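Hypothetical protein BSU32300 (Bacillus subtilis subsp. subtilis str. 168, PDB 1YLM) is probably an RNase acting as the toxin of a putative type VII toxin-antitoxin system, likely neutralised by its cognate antitoxin YutD. Local coordinates at residues A[55-60]-A[73-78]. Numbering follows the deposited sequence.
Sequences DMIDGF and DILVDE
Ile57 meets Ile74 through two successive atoms of its longer branch. CG1 of Ile57 lies 3.8 Å from CG2 of Ile74. Beyond it, the Ile57 methyl CD1 touches CB of Ile74 at 4.0 Å and also both arms of that side chain. The two side chains cross at about a right angle. In Ile57, CG1 lies anti to the carbonyl carbon and CD1 is nearly trans to CA (chi2 170°), which carries the methyl across toward helix 71-77. Leu75 supplies the second point of contact: its CD2 lies 4.1 Å from CB of Met56. The same leucine methyl reaches CG1 of Ile57 only at the limit of contact, 4.5 Å from Leu75 CD2. Met56 touches with CB alone, because the bend at chi2 (-82°) turns its selenium away from helix 71-77.

The short helical segments approach to 10.8 Å between axes at 56°. Their CA atoms come nearest at Ile57 and Leu75, 7.8 Å apart, a separation bridged by side chains rather than by backbone contact. Farther out, Met56 also packs on Ile9, Ile129 and Leu133, joining helix 32-59 to helices 6-23 and 119-137, while Pro65 touches Ile57 and Met62 touches Ile74, both from the linking loop. At the periphery Asp55 pairs with Lys8 and Asp73 with Lys90, salt bridges tying each segment to a different helix.

Within the all-helical HepT-like fold, the contact joins the C-terminal end of helix 32-59 to the short helix 71-77, away from Arg96, the probable active-site residue. No hydrogen bond spans the two segments, all four touching residues are buried, and the shared buried surface is a modest 157 Å², so the stability of this apolar contact probably rests on dispersion and the exclusion of water.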
loop_
_atom_site.group_PDB
_atom_site.type_symbol
_atom_site.label_atom_id
_atom_site.label_comp_id
_atom_site.label_asym_id
_atom_site.label_seq_id
_atom_site.Cartn_x
_atom_site.Cartn_y
_atom_site.Cartn_z
ATOM N N ASP A 55 -5.631 -17.276 -3.779
ATOM C CA ASP A 55 -4.898 -18.435 -4.325
ATOM C C ASP A 55 -5.551 -19.756 -3.896
ATOM O O ASP A 55 -5.664 -20.701 -4.688
ATOM C CB ASP A 55 -3.416 -18.386 -3.914
ATOM C CG ASP A 55 -2.660 -17.246 -4.584
ATOM O OD1 ASP A 55 -3.142 -16.745 -5.627
ATOM O OD2 ASP A 55 -1.595 -16.846 -4.067
HETATM N N MSE A 56 -5.985 -19.814 -2.645
HETATM C CA MSE A 56 -6.730 -20.978 -2.119
HETATM C C MSE A 56 -8.016 -21.221 -2.926
HETATM O O MSE A 56 -8.313 -22.322 -3.381
HETATM C CB MSE A 56 -7.127 -20.735 -0.657
HETATM C CG MSE A 56 -6.012 -20.756 0.363
HETATM SE SE MSE A 56 -5.599 -22.462 0.838
HETATM C CE MSE A 56 -4.478 -22.633 0.029
ATOM N N ILE A 57 -8.789 -20.158 -3.083
ATOM C CA ILE A 57 -10.082 -20.223 -3.751
ATOM C C ILE A 57 -9.913 -20.652 -5.213
ATOM O O ILE A 57 -10.585 -21.589 -5.678
ATOM C CB ILE A 57 -10.787 -18.838 -3.630
ATOM C CG1 ILE A 57 -11.318 -18.640 -2.207
ATOM C CG2 ILE A 57 -11.895 -18.674 -4.679
ATOM C CD1 ILE A 57 -11.811 -17.192 -1.922
ATOM N N ASP A 58 -8.992 -20.003 -5.917
ATOM C CA ASP A 58 -8.709 -20.326 -7.317
ATOM C C ASP A 58 -8.202 -21.764 -7.476
ATOM O O ASP A 58 -8.695 -22.501 -8.340
ATOM C CB ASP A 58 -7.697 -19.355 -7.927
ATOM C CG ASP A 58 -8.234 -17.925 -8.036
ATOM O OD1 ASP A 58 -9.453 -17.684 -7.828
ATOM O OD2 ASP A 58 -7.416 -17.029 -8.323
ATOM N N GLY A 59 -7.239 -22.162 -6.647
ATOM C CA GLY A 59 -6.642 -23.507 -6.729
ATOM C C GLY A 59 -7.606 -24.647 -6.405
ATOM O O GLY A 59 -7.575 -25.709 -7.061
ATOM N N PHE A 60 -8.456 -24.436 -5.390
ATOM C CA PHE A 60 -9.372 -25.474 -4.898
ATOM C C PHE A 60 -10.798 -25.349 -5.424
ATOM O O PHE A 60 -11.680 -25.984 -4.884
ATOM C CB PHE A 60 -9.394 -25.522 -3.369
ATOM C CG PHE A 60 -8.142 -26.118 -2.767
ATOM C CD1 PHE A 60 -7.215 -25.298 -2.133
ATOM C CD2 PHE A 60 -7.894 -27.496 -2.847
ATOM C CE1 PHE A 60 -6.057 -25.822 -1.575
ATOM C CE2 PHE A 60 -6.731 -28.047 -2.300
ATOM C CZ PHE A 60 -5.812 -27.212 -1.649
ATOM N N ASP A 73 -15.333 -15.151 4.111
ATOM C CA ASP A 73 -16.587 -15.881 4.188
ATOM C C ASP A 73 -16.504 -17.206 3.432
ATOM O O ASP A 73 -16.997 -18.222 3.896
ATOM C CB ASP A 73 -17.728 -15.010 3.653
ATOM C CG ASP A 73 -18.078 -13.855 4.602
ATOM O OD1 ASP A 73 -17.778 -13.964 5.815
ATOM O OD2 ASP A 73 -18.637 -12.842 4.118
ATOM N N ILE A 74 -15.839 -17.193 2.289
ATOM C CA ILE A 74 -15.665 -18.419 1.496
ATOM C C ILE A 74 -14.725 -19.412 2.203
ATOM O O ILE A 74 -15.033 -20.609 2.308
ATOM C CB ILE A 74 -15.217 -18.089 0.048
ATOM C CG1 ILE A 74 -16.354 -17.370 -0.709
ATOM C CG2 ILE A 74 -14.769 -19.382 -0.679
ATOM C CD1 ILE A 74 -15.860 -16.445 -1.817
ATOM N N LEU A 75 -13.620 -18.905 2.754
ATOM C CA LEU A 75 -12.703 -19.738 3.552
ATOM C C LEU A 75 -13.388 -20.340 4.780
ATOM O O LEU A 75 -13.095 -21.474 5.176
ATOM C CB LEU A 75 -11.462 -18.930 3.968
ATOM C CG LEU A 75 -10.580 -18.468 2.800
ATOM C CD1 LEU A 75 -9.370 -17.644 3.293
ATOM C CD2 LEU A 75 -10.095 -19.651 1.960
ATOM N N VAL A 76 -14.313 -19.587 5.372
ATOM C CA VAL A 76 -15.120 -20.101 6.474
ATOM C C VAL A 76 -16.056 -21.232 5.985
ATOM O O VAL A 76 -16.077 -22.312 6.576
ATOM C CB VAL A 76 -15.908 -18.959 7.179
ATOM C CG1 VAL A 76 -16.952 -19.513 8.135
ATOM C CG2 VAL A 76 -14.933 -18.041 7.931
ATOM N N ASP A 77 -16.806 -20.964 4.915
ATOM C CA ASP A 77 -17.697 -21.955 4.292
ATOM C C ASP A 77 -16.958 -23.266 3.994
ATOM O O ASP A 77 -17.502 -24.351 4.190
ATOM C CB ASP A 77 -18.284 -21.418 2.983
ATOM C CG ASP A 77 -19.300 -20.300 3.189
ATOM O OD1 ASP A 77 -19.797 -20.097 4.328
ATOM O OD2 ASP A 77 -19.607 -19.616 2.187
ATOM N N GLU A 78 -15.708 -23.146 3.540
ATOM C CA GLU A 78 -14.899 -24.300 3.132
ATOM C C GLU A 78 -14.134 -24.915 4.295
ATOM O O GLU A 78 -13.349 -25.862 4.115
ATOM C CB GLU A 78 -13.949 -23.906 1.997
ATOM C CG GLU A 78 -14.628 -23.598 0.695
ATOM C CD GLU A 78 -15.132 -24.841 -0.056
ATOM O OE1 GLU A 78 -14.746 -25.975 0.300
ATOM O OE2 GLU A 78 -15.915 -24.664 -1.014
#